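Local coordinates for type IV secretion system protein DotB (Yersinia pseudotuberculosis IP 31758, PDB 6GEF), which probably hydrolyses ATP as a six-subunit motor of the type IVb secretion system, at residues E36-A39 / Q40-T44; V114-P117 / T118-T121; I197-Y200 / I201-D205; V288-N292 / C293-M297. One frame throughout, in Å; residues are numbered along the deposited sequence.

Interaction 1: E36-A39 / Q40-T44; sequences EHEA and QFKDT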
ATOM      1  N   GLU A  36      47.578  -9.107 -23.519  1.00 75.72           N
ATOM      2  CA  GLU A  36      48.152  -9.089 -22.197  1.00 77.12           C
ATOM      3  C   GLU A  36      48.549  -7.701 -21.707  1.00 74.85           C
ATOM      4  O   GLU A  36      48.913  -7.558 -20.528  1.00 75.09           O
ATOM      5  CB  GLU A  36      49.363 -10.020 -22.191  1.00 85.84           C
ATOM      6  CG  GLU A  36      49.038 -11.428 -22.623  1.00 90.42           C
ATOM      7  CD  GLU A  36      49.454 -12.528 -21.634  1.00 95.57           C
ATOM      8  OE1 GLU A  36      49.554 -13.679 -22.034  1.00 94.67           O
ATOM      9  OE2 GLU A  36      49.669 -12.205 -20.444  1.00101.68           O
ATOM     10  N   HIS A  37      48.489  -6.676 -22.557  1.00 71.84           N
ATOM     11  CA  HIS A  37      48.830  -5.319 -22.178  1.00 75.06           C
ATOM     12  C   HIS A  37      47.729  -4.377 -22.578  1.00 72.99           C
ATOM     13  O   HIS A  37      47.293  -4.400 -23.721  1.00 73.57           O
ATOM     14  CB  HIS A  37      50.164  -4.891 -22.848  1.00 79.78           C
ATOM     15  CG  HIS A  37      51.377  -5.423 -22.157  1.00 82.31           C
ATOM     16  ND1 HIS A  37      51.957  -6.639 -22.480  1.00 84.82           N
ATOM     17  CD2 HIS A  37      52.101  -4.914 -21.138  1.00 84.74           C
ATOM     18  CE1 HIS A  37      52.976  -6.865 -21.678  1.00 89.01           C
ATOM     19  NE2 HIS A  37      53.100  -5.830 -20.865  1.00 92.95           N
ATOM     20  N   GLU A  38      47.292  -3.537 -21.633  1.00 74.88           N
ATOM     21  CA  GLU A  38      46.301  -2.501 -21.954  1.00 75.63           C
ATOM     22  C   GLU A  38      46.714  -1.653 -23.142  1.00 74.07           C
ATOM     23  O   GLU A  38      45.883  -1.010 -23.756  1.00 72.08           O
ATOM     24  CB  GLU A  38      46.048  -1.625 -20.732  1.00 77.71           C
ATOM     25  CG  GLU A  38      45.108  -0.471 -20.956  1.00 77.55           C
ATOM     26  CD  GLU A  38      44.691   0.243 -19.692  1.00 80.41           C
ATOM     27  OE1 GLU A  38      44.151   1.373 -19.788  1.00 82.52           O
ATOM     28  OE2 GLU A  38      44.888  -0.308 -18.594  1.00 84.78           O
ATOM     29  N   ALA A  39      48.012  -1.628 -23.467  1.00 75.65           N
ATOM     30  CA  ALA A  39      48.504  -0.773 -24.533  1.00 74.68           C
ATOM     31  C   ALA A  39      47.983  -1.245 -25.895  1.00 73.17           C
ATOM     32  O   ALA A  39      47.628  -0.421 -26.746  1.00 73.97           O
ATOM     33  CB  ALA A  39      50.015  -0.718 -24.516  1.00 75.95           C
ATOM     34  N   GLN A  40      47.942  -2.564 -26.122  1.00 69.70           N
ATOM     35  CA  GLN A  40      47.454  -3.091 -27.366  1.00 68.20           C
ATOM     36  C   GLN A  40      45.939  -3.112 -27.451  1.00 69.29           C
ATOM     37  O   GLN A  40      45.370  -3.089 -28.550  1.00 67.39           O
ATOM     38  CB  GLN A  40      48.008  -4.491 -27.624  1.00 68.65           C
ATOM     39  CG  GLN A  40      48.027  -5.370 -26.421  1.00 68.08           C
ATOM     40  CD  GLN A  40      48.992  -6.551 -26.542  1.00 68.29           C
ATOM     41  OE1 GLN A  40      49.113  -7.342 -25.607  1.00 70.47           O
ATOM     42  NE2 GLN A  40      49.702  -6.673 -27.710  1.00 64.39           N
ATOM     43  N   PHE A  41      45.252  -3.137 -26.327  1.00 70.61           N
ATOM     44  CA  PHE A  41      43.817  -2.815 -26.314  1.00 71.27           C
ATOM     45  C   PHE A  41      43.556  -1.366 -26.706  1.00 70.82           C
ATOM     46  O   PHE A  41      42.705  -1.089 -27.548  1.00 69.24           O
ATOM     47  CB  PHE A  41      43.225  -3.113 -24.933  1.00 73.40           C
ATOM     48  CG  PHE A  41      41.765  -2.816 -24.832  1.00 70.03           C
ATOM     49  CD1 PHE A  41      40.842  -3.370 -25.715  1.00 69.36           C
ATOM     50  CD2 PHE A  41      41.288  -2.004 -23.827  1.00 71.87           C
ATOM     51  CE1 PHE A  41      39.504  -3.069 -25.604  1.00 69.49           C
ATOM     52  CE2 PHE A  41      39.924  -1.698 -23.723  1.00 69.38           C
ATOM     53  CZ  PHE A  41      39.046  -2.232 -24.607  1.00 67.07           C
ATOM     54  N   LYS A  42      44.300  -0.442 -26.121  1.00 74.63           N
ATOM     55  CA  LYS A  42      44.186   0.974 -26.516  1.00 75.16           C
ATOM     56  C   LYS A  42      44.498   1.150 -28.006  1.00 71.40           C
ATOM     57  O   LYS A  42      43.846   1.932 -28.676  1.00 66.17           O
ATOM     58  CB  LYS A  42      45.131   1.829 -25.663  1.00 77.31           C
ATOM     59  CG  LYS A  42      44.778   1.818 -24.187  1.00 78.40           C
ATOM     60  CD  LYS A  42      45.628   2.819 -23.412  1.00 79.50           C
ATOM     61  CE  LYS A  42      44.863   3.407 -22.230  1.00 80.28           C
ATOM     62  NZ  LYS A  42      45.795   3.793 -21.128  1.00 81.67           N
ATOM     63  N   ASP A  43      45.485   0.406 -28.511  1.00 71.08           N
ATOM     64  CA  ASP A  43      45.774   0.438 -29.935  1.00 72.63           C
ATOM     65  C   ASP A  43      44.680  -0.190 -30.750  1.00 69.94           C
ATOM     66  O   ASP A  43      44.511   0.151 -31.929  1.00 66.88           O
ATOM     67  CB  ASP A  43      47.137  -0.213 -30.218  1.00 75.84           C
ATOM     68  CG  ASP A  43      48.296   0.570 -29.598  1.00 78.30           C
ATOM     69  OD1 ASP A  43      48.053   1.565 -28.831  1.00 76.04           O
ATOM     70  OD2 ASP A  43      49.438   0.162 -29.873  1.00 82.40           O
ATOM     71  N   THR A  44      43.951  -1.149 -30.189  1.00 72.82           N
ATOM     72  CA  THR A  44      42.789  -1.721 -30.873  1.00 70.76           C
ATOM     73  C   THR A  44      41.677  -0.697 -30.971  1.00 69.73           C
ATOM     74  O   THR A  44      41.035  -0.587 -32.023  1.00 68.26           O
ATOM     75  CB  THR A  44      42.336  -3.001 -30.165  1.00 70.59           C
ATOM     76  OG1 THR A  44      43.461  -3.871 -29.987  1.00 69.58           O
ATOM     77  CG2 THR A  44      41.260  -3.707 -30.976  1.00 72.25           C
TER
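The side-chain carboxamide of Gln40 folds back over the start of its own helix, and its OE1 takes two backbone N-H groups. Glu36 N lies 3.1 Å from Gln40 OE1 and His37 N 3.2 Å from the same oxygen, reaching it from opposite faces of the amide plane. Gln40 CG sits between its backbone N and carbonyl carbon (chi1 42°), and the chain beyond runs extended, which carries OE1 back past His37 O to the edge of the imidazole. Gln40 N in turn bonds to His37 O at 3.1 Å. With His37 as N-cap, Gln40 takes the N3 position: Gln40 OE1 accepting from His37 N is the N3-to-N-cap half of a capping box; the other half is missing, because Gln40 N goes to the backbone carbonyl of His37 and not to its side chain. Regular helix follows, with Lys42 N bonded to Glu38 O at 2.9 Å and Asp43 N to Ala39 O. One turn apart, Glu38 and Lys42 form a weak salt bridge, Glu38 OE1 to Lys42 NZ 3.2 Å; an acid in the first turn probably also suits the positive helix end. Further along, Gln40 O receives both Thr44 N and Thr44 OG1, and the threonine hydroxyl also bonds with Tyr29. Phe41, apolar on the inner side, meets the ring of Tyr112 on strand 108-115 and Ile88 on helix 82-93.

Interaction 2: V114-P117 / T118-T121; sequences VFHP and TKLT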
ATOM      1  N   VAL A 114      40.858   7.178 -24.471  1.00 80.74           N
ATOM      2  CA  VAL A 114      42.069   6.805 -25.209  1.00 83.83           C
ATOM      3  C   VAL A 114      42.514   8.022 -26.010  1.00 84.16           C
ATOM      4  O   VAL A 114      41.691   8.737 -26.587  1.00 82.43           O
ATOM      5  CB  VAL A 114      41.802   5.583 -26.146  1.00 84.37           C
ATOM      6  CG1 VAL A 114      40.747   4.674 -25.586  1.00 85.77           C
ATOM      7  CG2 VAL A 114      41.396   6.027 -27.522  1.00 85.24           C
ATOM      8  N   PHE A 115      43.822   8.188 -26.103  1.00 90.75           N
ATOM      9  CA  PHE A 115      44.413   9.458 -26.587  1.00 94.65           C
ATOM     10  C   PHE A 115      45.079   9.193 -27.919  1.00 92.07           C
ATOM     11  O   PHE A 115      45.893   8.263 -28.050  1.00 90.86           O
ATOM     12  CB  PHE A 115      45.438  10.025 -25.584  1.00103.32           C
ATOM     13  CG  PHE A 115      44.895  10.226 -24.203  1.00114.01           C
ATOM     14  CD1 PHE A 115      44.784   9.133 -23.317  1.00118.79           C
ATOM     15  CD2 PHE A 115      44.442  11.473 -23.795  1.00116.54           C
ATOM     16  CE1 PHE A 115      44.224   9.297 -22.064  1.00118.54           C
ATOM     17  CE2 PHE A 115      43.900  11.647 -22.524  1.00117.71           C
ATOM     18  CZ  PHE A 115      43.791  10.558 -21.655  1.00118.25           C
ATOM     19  N   HIS A 116      44.735   9.985 -28.921  1.00 91.18           N
ATOM     20  CA  HIS A 116      45.336   9.840 -30.248  1.00 96.26           C
ATOM     21  C   HIS A 116      46.849  10.083 -30.171  1.00101.20           C
ATOM     22  O   HIS A 116      47.285  11.060 -29.575  1.00 94.61           O
ATOM     23  CB  HIS A 116      44.732  10.841 -31.219  1.00 95.49           C
ATOM     24  CG  HIS A 116      44.747  10.414 -32.647  1.00 97.32           C
ATOM     25  ND1 HIS A 116      45.853   9.878 -33.293  1.00103.05           N
ATOM     26  CD2 HIS A 116      43.759  10.429 -33.570  1.00 94.47           C
ATOM     27  CE1 HIS A 116      45.539   9.589 -34.539  1.00100.21           C
ATOM     28  NE2 HIS A 116      44.271   9.895 -34.732  1.00 96.63           N
ATOM     29  N   PRO A 117      47.668   9.140 -30.659  1.00109.22           N
ATOM     30  CA  PRO A 117      49.113   9.251 -30.431  1.00111.10           C
ATOM     31  C   PRO A 117      49.719  10.439 -31.166  1.00116.88           C
ATOM     32  O   PRO A 117      50.474  11.224 -30.572  1.00124.43           O
ATOM     33  CB  PRO A 117      49.658   7.914 -30.956  1.00111.29           C
ATOM     34  CG  PRO A 117      48.640   7.464 -31.957  1.00109.54           C
ATOM     35  CD  PRO A 117      47.303   7.949 -31.453  1.00107.43           C
ATOM     36  N   THR A 118      49.417  10.564 -32.459  1.00118.78           N
ATOM     37  CA  THR A 118      49.931  11.656 -33.266  1.00120.14           C
ATOM     38  C   THR A 118      48.777  12.297 -34.028  1.00123.84           C
ATOM     39  O   THR A 118      47.665  11.723 -34.128  1.00128.70           O
ATOM     40  CB  THR A 118      50.985  11.151 -34.278  1.00118.47           C
ATOM     41  OG1 THR A 118      50.358  10.371 -35.300  1.00116.52           O
ATOM     42  CG2 THR A 118      52.036  10.301 -33.563  1.00115.94           C
ATOM     43  N   LYS A 119      49.048  13.475 -34.588  1.00122.89           N
ATOM     44  CA  LYS A 119      48.209  14.066 -35.623  1.00126.58           C
ATOM     45  C   LYS A 119      46.767  14.310 -35.178  1.00126.76           C
ATOM     46  O   LYS A 119      45.873  14.490 -36.004  1.00137.61           O
ATOM     47  CB  LYS A 119      48.292  13.251 -36.939  1.00129.57           C
ATOM     48  CG  LYS A 119      47.140  12.286 -37.142  1.00132.38           C
ATOM     49  CD  LYS A 119      46.734  12.164 -38.602  1.00130.05           C
ATOM     50  CE  LYS A 119      45.304  11.637 -38.739  1.00124.33           C
ATOM     51  NZ  LYS A 119      44.742  10.766 -37.656  1.00118.28           N
ATOM     52  N   LEU A 120      46.531  14.301 -33.876  1.00118.29           N
ATOM     53  CA  LEU A 120      45.304  14.825 -33.293  1.00113.44           C
ATOM     54  C   LEU A 120      45.656  15.691 -32.102  1.00111.15           C
ATOM     55  O   LEU A 120      46.057  15.180 -31.061  1.00108.54           O
ATOM     56  CB  LEU A 120      44.344  13.691 -32.885  1.00113.52           C
ATOM     57  CG  LEU A 120      42.931  13.735 -33.449  1.00110.22           C
ATOM     58  CD1 LEU A 120      42.283  15.114 -33.203  1.00104.37           C
ATOM     59  CD2 LEU A 120      42.942  13.413 -34.945  1.00111.75           C
ATOM     60  N   THR A 121      45.516  17.006 -32.253  1.00108.45           N
ATOM     61  CA  THR A 121      45.613  17.923 -31.130  1.00106.96           C
ATOM     62  C   THR A 121      44.513  18.964 -31.217  1.00103.35           C
ATOM     63  O   THR A 121      44.032  19.291 -32.305  1.00101.33           O
ATOM     64  CB  THR A 121      46.999  18.648 -31.136  1.00109.86           C
ATOM     65  OG1 THR A 121      48.033  17.705 -31.482  1.00102.24           O
ATOM     66  CG2 THR A 121      47.301  19.268 -29.782  1.00109.78           C
TER
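His116 turns its side chain into the bend made by Thr118, Lys119 and Leu120. Its CB starts against Leu120, 3.3 Å from Leu120 CB, and the next atom, CG, touches the same methylene. With CG anti to the backbone N (chi1 -153°), the ring swings across the loop instead of back along the strand. Farther out, His116 CD2 meets Leu120 CD2 at 3.4 Å, while Leu120 N lies over a face; the two side chains cross at about a right angle, so the leucine packs on the ring as an apolar cover. Round the ring, on the same side of its plane, Thr118 O comes obliquely to within 2.7 Å of His116 ND1, but the angle is too poor for a hydrogen bond. CE1 continues beside that carbonyl, and at the tip NE2 approaches the bent chain of Lys119, whose NZ is 3.1 Å from His116 NE2. Lys119 has left-handed backbone angles (60°/17°), which turn the chain back toward the histidine. Pro117, with its restricted phi, suits the place where the strand ends, and its ring rests on Leu46 of helix 38-50. Backbone bonds from both His116 and Leu120 to Gln127 mark the stretch as one arm of the long loop of a beta-hairpin, joining antiparallel strands 108-115 and 128-140.

Interaction 3: I197-Y200 / I201-D205; sequences IIRY and IMEND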
ATOM      1  N   ILE A 197      22.268  22.120 -34.224  1.00 63.18           N
ATOM      2  CA  ILE A 197      21.380  23.283 -34.244  1.00 62.08           C
ATOM      3  C   ILE A 197      21.707  24.251 -33.089  1.00 60.06           C
ATOM      4  O   ILE A 197      21.637  25.459 -33.240  1.00 65.68           O
ATOM      5  CB  ILE A 197      19.901  22.855 -34.212  1.00 61.05           C
ATOM      6  CG1 ILE A 197      19.519  22.135 -35.499  1.00 62.40           C
ATOM      7  CG2 ILE A 197      19.006  24.064 -33.993  1.00 59.51           C
ATOM      8  CD1 ILE A 197      18.037  21.854 -35.656  1.00 62.40           C
ATOM      9  N   ILE A 198      22.096  23.704 -31.947  1.00 56.37           N
ATOM     10  CA  ILE A 198      22.391  24.522 -30.785  1.00 57.66           C
ATOM     11  C   ILE A 198      23.740  25.258 -30.955  1.00 60.21           C
ATOM     12  O   ILE A 198      23.865  26.414 -30.556  1.00 61.76           O
ATOM     13  CB  ILE A 198      22.350  23.687 -29.497  1.00 55.08           C
ATOM     14  CG1 ILE A 198      20.919  23.282 -29.179  1.00 54.84           C
ATOM     15  CG2 ILE A 198      22.947  24.447 -28.332  1.00 53.95           C
ATOM     16  CD1 ILE A 198      20.730  22.370 -27.991  1.00 53.25           C
ATOM     17  N   ARG A 199      24.741  24.589 -31.517  1.00 60.62           N
ATOM     18  CA  ARG A 199      25.993  25.232 -31.801  1.00 65.25           C
ATOM     19  C   ARG A 199      25.797  26.348 -32.821  1.00 66.74           C
ATOM     20  O   ARG A 199      26.368  27.453 -32.702  1.00 65.77           O
ATOM     21  CB  ARG A 199      27.038  24.225 -32.266  1.00 66.81           C
ATOM     22  CG  ARG A 199      27.148  24.056 -33.767  1.00 69.59           C
ATOM     23  CD  ARG A 199      28.475  23.495 -34.163  1.00 71.65           C
ATOM     24  NE  ARG A 199      29.561  24.486 -34.100  1.00 74.84           N
ATOM     25  CZ  ARG A 199      30.758  24.309 -34.651  1.00 74.64           C
ATOM     26  NH1 ARG A 199      31.064  23.179 -35.275  1.00 73.93           N
ATOM     27  NH2 ARG A 199      31.659  25.268 -34.594  1.00 75.30           N
ATOM     28  N   TYR A 200      25.054  26.081 -33.893  1.00 67.87           N
ATOM     29  CA  TYR A 200      24.641  27.133 -34.810  1.00 69.36           C
ATOM     30  C   TYR A 200      23.988  28.297 -34.072  1.00 70.72           C
ATOM     31  O   TYR A 200      24.345  29.462 -34.288  1.00 75.46           O
ATOM     32  CB  TYR A 200      23.689  26.571 -35.866  1.00 70.51           C
ATOM     33  CG  TYR A 200      23.144  27.619 -36.813  1.00 72.16           C
ATOM     34  CD1 TYR A 200      23.952  28.198 -37.802  1.00 73.81           C
ATOM     35  CD2 TYR A 200      21.804  28.002 -36.751  1.00 71.94           C
ATOM     36  CE1 TYR A 200      23.456  29.145 -38.653  1.00 78.60           C
ATOM     37  CE2 TYR A 200      21.296  28.973 -37.582  1.00 74.15           C
ATOM     38  CZ  TYR A 200      22.123  29.536 -38.556  1.00 78.77           C
ATOM     39  OH  TYR A 200      21.619  30.460 -39.445  1.00 80.71           O
ATOM     40  N   ILE A 201      23.060  27.988 -33.168  1.00 68.42           N
ATOM     41  CA  ILE A 201      22.358  29.033 -32.438  1.00 65.97           C
ATOM     42  C   ILE A 201      23.338  29.900 -31.667  1.00 64.88           C
ATOM     43  O   ILE A 201      23.309  31.136 -31.772  1.00 64.18           O
ATOM     44  CB  ILE A 201      21.280  28.428 -31.509  1.00 65.06           C
ATOM     45  CG1 ILE A 201      20.019  28.109 -32.301  1.00 64.48           C
ATOM     46  CG2 ILE A 201      20.959  29.371 -30.357  1.00 64.78           C
ATOM     47  CD1 ILE A 201      18.912  27.519 -31.452  1.00 63.49           C
ATOM     48  N   MET A 202      24.218  29.279 -30.902  1.00 64.31           N
ATOM     49  CA  MET A 202      25.196  30.030 -30.104  1.00 66.06           C
ATOM     50  C   MET A 202      26.133  30.859 -30.999  1.00 66.42           C
ATOM     51  O   MET A 202      26.432  31.999 -30.674  1.00 66.58           O
ATOM     52  CB  MET A 202      26.011  29.082 -29.235  1.00 65.40           C
ATOM     53  CG  MET A 202      25.232  28.346 -28.193  1.00 66.28           C
ATOM     54  SD  MET A 202      26.234  27.175 -27.259  1.00 71.75           S
ATOM     55  CE  MET A 202      27.123  28.323 -26.192  1.00 68.59           C
ATOM     56  N   GLU A 203      26.521  30.299 -32.133  1.00 67.08           N
ATOM     57  CA  GLU A 203      27.584  30.920 -32.930  1.00 69.72           C
ATOM     58  C   GLU A 203      27.058  32.037 -33.843  1.00 73.25           C
ATOM     59  O   GLU A 203      27.762  32.999 -34.086  1.00 76.20           O
ATOM     60  CB  GLU A 203      28.309  29.870 -33.764  1.00 68.28           C
ATOM     61  CG  GLU A 203      29.220  28.962 -32.967  1.00 67.42           C
ATOM     62  CD  GLU A 203      29.834  27.864 -33.800  1.00 68.63           C
ATOM     63  OE1 GLU A 203      30.838  27.258 -33.361  1.00 67.58           O
ATOM     64  OE2 GLU A 203      29.303  27.596 -34.924  1.00 69.69           O
ATOM     65  N   ASN A 204      25.808  31.925 -34.273  1.00 73.22           N
ATOM     66  CA  ASN A 204      25.234  32.852 -35.245  1.00 76.17           C
ATOM     67  C   ASN A 204      24.161  33.708 -34.589  1.00 76.46           C
ATOM     68  O   ASN A 204      23.765  33.475 -33.457  1.00 78.37           O
ATOM     69  CB  ASN A 204      24.639  32.072 -36.437  1.00 76.58           C
ATOM     70  CG  ASN A 204      25.655  31.282 -37.210  1.00 78.38           C
ATOM     71  OD1 ASN A 204      26.369  30.449 -36.638  1.00 77.18           O
ATOM     72  ND2 ASN A 204      25.707  31.507 -38.496  1.00 83.25           N
ATOM     73  N   ASP A 205      23.717  34.724 -35.316  1.00 80.78           N
ATOM     74  CA  ASP A 205      22.635  35.593 -34.876  1.00 81.74           C
ATOM     75  C   ASP A 205      21.323  34.912 -35.291  1.00 80.73           C
ATOM     76  O   ASP A 205      20.950  34.901 -36.457  1.00 79.02           O
ATOM     77  CB  ASP A 205      22.772  36.989 -35.488  1.00 84.88           C
ATOM     78  CG  ASP A 205      21.722  37.949 -34.991  1.00 88.47           C
ATOM     79  OD1 ASP A 205      20.690  37.511 -34.483  1.00 93.51           O
ATOM     80  OD2 ASP A 205      21.871  39.164 -35.155  1.00 90.14           O
TER
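Ile197 O and Ile201 N, 2.9 Å apart, open a run of i-to-i+4 hydrogen bonds that continues from Ile198 O to Met202 N and from Arg199 O to Glu203 N. The last of the run is Asn204 N to Tyr200 O, 2.9 Å long; Asn204 is then the first residue to leave helical angles, so this is the C-terminal end of helix 187-203. Arg199 and Glu203, one turn apart, form a salt bridge on the more open side. Arg199 NH2 gives the main bond to Glu203 OE1, which lies at the edge of the guanidinium, and Arg199 NE adds a weak one to Glu203 OE1 at 3.1 Å; the carboxylate plane is turned 65° from the guanidinium plane. The long arginine chain bends at chi3 (-76°) to bring its head round to the acid. Tyr200 offers its ring face to Asn204: the CB of Asn204 stands 4.2 Å from the Tyr200 ring centroid, a CH-pi contact displaced toward the rim. The tyrosine hydroxyl bonds to Asn171, near the end of helix 167-172, whose Pro167 and Val170 also touch the tyrosine. Apolar residues suit the inward side, where Ile197, Ile198 and Ile201 pack on Phe285 of strand 284-288, and Ile201 and Met202 on Leu212 of strand 211-216, laying the helix end against the parallel part of the mixed sheet.

Interaction 4: V288-N292 / C293-M297; sequences VHSQN and CSAVM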
ATOM      1  N   VAL A 288      11.139  12.828 -30.305  1.00 52.08           N
ATOM      2  CA  VAL A 288       9.946  11.939 -30.336  1.00 55.49           C
ATOM      3  C   VAL A 288      10.388  10.670 -31.069  1.00 56.86           C
ATOM      4  O   VAL A 288      11.036  10.719 -32.109  1.00 58.21           O
ATOM      5  CB  VAL A 288       8.722  12.559 -31.026  1.00 55.12           C
ATOM      6  CG1 VAL A 288       7.474  12.128 -30.338  1.00 58.05           C
ATOM      7  CG2 VAL A 288       8.781  14.076 -31.000  1.00 55.60           C
ATOM      8  N   HIS A 289      10.001   9.516 -30.513  1.00 56.44           N
ATOM      9  CA  HIS A 289      10.223   8.232 -31.122  1.00 56.86           C
ATOM     10  C   HIS A 289       9.051   7.933 -32.093  1.00 57.26           C
ATOM     11  O   HIS A 289       8.079   7.256 -31.765  1.00 52.70           O
ATOM     12  CB  HIS A 289      10.369   7.156 -30.070  1.00 59.54           C
ATOM     13  CG  HIS A 289      11.662   7.197 -29.332  1.00 65.77           C
ATOM     14  ND1 HIS A 289      12.601   8.194 -29.511  1.00 69.30           N
ATOM     15  CD2 HIS A 289      12.167   6.387 -28.372  1.00 68.92           C
ATOM     16  CE1 HIS A 289      13.629   7.997 -28.701  1.00 65.84           C
ATOM     17  NE2 HIS A 289      13.394   6.909 -28.001  1.00 72.89           N
ATOM     18  N   SER A 290       9.167   8.498 -33.292  1.00 56.47           N
ATOM     19  CA  SER A 290       8.239   8.218 -34.356  1.00 61.99           C
ATOM     20  C   SER A 290       8.938   8.234 -35.697  1.00 62.05           C
ATOM     21  O   SER A 290       9.991   8.841 -35.834  1.00 61.29           O
ATOM     22  CB  SER A 290       7.066   9.244 -34.342  1.00 65.84           C
ATOM     23  OG  SER A 290       6.098   8.926 -33.385  1.00 65.03           O
ATOM     24  N   GLN A 291       8.303   7.608 -36.683  1.00 65.10           N
ATOM     25  CA  GLN A 291       8.922   7.456 -37.996  1.00 67.52           C
ATOM     26  C   GLN A 291       8.832   8.708 -38.839  1.00 68.01           C
ATOM     27  O   GLN A 291       9.752   8.998 -39.605  1.00 72.63           O
ATOM     28  CB  GLN A 291       8.327   6.249 -38.727  1.00 73.32           C
ATOM     29  CG  GLN A 291       8.931   4.916 -38.321  1.00 74.08           C
ATOM     30  CD  GLN A 291       8.536   3.792 -39.246  1.00 76.10           C
ATOM     31  OE1 GLN A 291       8.249   3.996 -40.452  1.00 72.53           O
ATOM     32  NE2 GLN A 291       8.532   2.562 -38.681  1.00 76.01           N
ATOM     33  N   ASN A 292       7.736   9.441 -38.751  1.00 68.36           N
ATOM     34  CA  ASN A 292       7.491  10.598 -39.619  1.00 68.08           C
ATOM     35  C   ASN A 292       6.478  11.489 -38.948  1.00 69.93           C
ATOM     36  O   ASN A 292       5.807  11.115 -37.987  1.00 77.42           O
ATOM     37  CB  ASN A 292       7.018  10.177 -41.007  1.00 69.72           C
ATOM     38  CG  ASN A 292       5.609   9.610 -40.988  1.00 73.90           C
ATOM     39  OD1 ASN A 292       5.300   8.582 -40.439  1.00 70.47           O
ATOM     40  ND2 ASN A 292       4.704  10.378 -41.630  1.00 78.71           N
ATOM     41  N   CYS A 293       6.323  12.698 -39.495  1.00 71.12           N
ATOM     42  CA  CYS A 293       5.621  13.777 -38.798  1.00 70.61           C
ATOM     43  C   CYS A 293       4.180  13.393 -38.406  1.00 70.22           C
ATOM     44  O   CYS A 293       3.815  13.410 -37.246  1.00 71.70           O
ATOM     45  CB  CYS A 293       5.630  15.043 -39.600  1.00 73.23           C
ATOM     46  SG  CYS A 293       7.213  15.477 -40.339  1.00 73.93           S
ATOM     47  N   SER A 294       3.443  12.889 -39.397  1.00 73.25           N
ATOM     48  CA  SER A 294       2.144  12.291 -39.136  1.00 75.74           C
ATOM     49  C   SER A 294       2.192  11.345 -37.919  1.00 72.16           C
ATOM     50  O   SER A 294       1.371  11.467 -37.005  1.00 69.62           O
ATOM     51  CB  SER A 294       1.652  11.529 -40.377  1.00 78.94           C
ATOM     52  OG  SER A 294       0.893  10.372 -40.011  1.00 82.35           O
ATOM     53  N   ALA A 295       3.173  10.454 -37.921  1.00 68.77           N
ATOM     54  CA  ALA A 295       3.257   9.479 -36.837  1.00 68.74           C
ATOM     55  C   ALA A 295       3.542  10.157 -35.511  1.00 66.28           C
ATOM     56  O   ALA A 295       3.102   9.670 -34.462  1.00 67.86           O
ATOM     57  CB  ALA A 295       4.333   8.424 -37.156  1.00 70.26           C
ATOM     58  N   VAL A 296       4.288  11.266 -35.528  1.00 63.41           N
ATOM     59  CA  VAL A 296       4.578  11.989 -34.295  1.00 63.66           C
ATOM     60  C   VAL A 296       3.321  12.624 -33.767  1.00 63.33           C
ATOM     61  O   VAL A 296       3.020  12.606 -32.550  1.00 63.81           O
ATOM     62  CB  VAL A 296       5.753  12.946 -34.464  1.00 66.83           C
ATOM     63  CG1 VAL A 296       6.284  12.854 -35.875  1.00 70.09           C
ATOM     64  CG2 VAL A 296       5.355  14.343 -34.090  1.00 67.08           C
ATOM     65  N   MET A 297       2.578  13.315 -34.618  1.00 65.87           N
ATOM     66  CA  MET A 297       1.271  13.845 -34.236  1.00 66.18           C
ATOM     67  C   MET A 297       0.405  12.756 -33.622  1.00 65.65           C
ATOM     68  O   MET A 297      -0.051  12.859 -32.481  1.00 64.78           O
ATOM     69  CB  MET A 297       0.584  14.474 -35.439  1.00 71.39           C
ATOM     70  CG  MET A 297       0.158  15.924 -35.225  1.00 75.18           C
ATOM     71  SD  MET A 297       1.534  17.010 -34.918  1.00 73.19           S
ATOM     72  CE  MET A 297       0.606  18.595 -34.941  1.00 80.14           C
TER
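The carboxamide of Asn292 lies over the first turn of helix 293-302, and the residues it meets there all stand on the same face of the amide. Ala295 CB is 3.4 Å from Asn292 OD1, well above the plane, with Ala295 N over the same face; Ser294 CB comes in obliquely beyond the nitrogen end, 3.5 Å from Asn292 ND2. Asn292 holds the N-cap position of this helix, which follows strand 284-288 of the P-loop NTPase core. Its CG lies between the backbone N and the carbonyl carbon (chi1 70°), which turns the small, flat amide over that first turn, where it packs against Ser294 and Ala295. Asn292 O faces Val296 N at 2.9 Å as the first helical bond, although the carbonyl's exact place is less certain. His289, at the centre of an inverse gamma turn, touches Arg299 farther along the helix and packs on Asn279 of a second subunit, while Gln291 packs on Arg321 of that subunit. Val288, which opens the turn, shares a backbone hydrogen bond with Gly184, part of what is probably the Walker A P-loop. Small residues suit the inner side of the loop: Ala295 leaves room for the backbone, its CB 4.1 Å from Gln291 N, and Ser290 CB rests 3.9 Å from Val296 CB.

Overall arrangement
The four contacts come in series along the chain and fall into two pairs. Interactions 1 and 2 belong to the part built on the antiparallel sheet: their centres are 15 Å apart, and helix 38-50, which begins in interaction 1, packs against strand 108-115, which ends in interaction 2. Interactions 3 and 4 lie 26 Å apart between centres, in the part built on the mixed sheet: interaction 3 ends the helix that begins at the probable P-loop, while the loop of interaction 4 passes beside it. Interactions 1 and 4 are 43 Å apart between centres, on opposite sides of the chain's centre. Interaction 4 alone touches another subunit, placing it at an interface of the six-chain assembly.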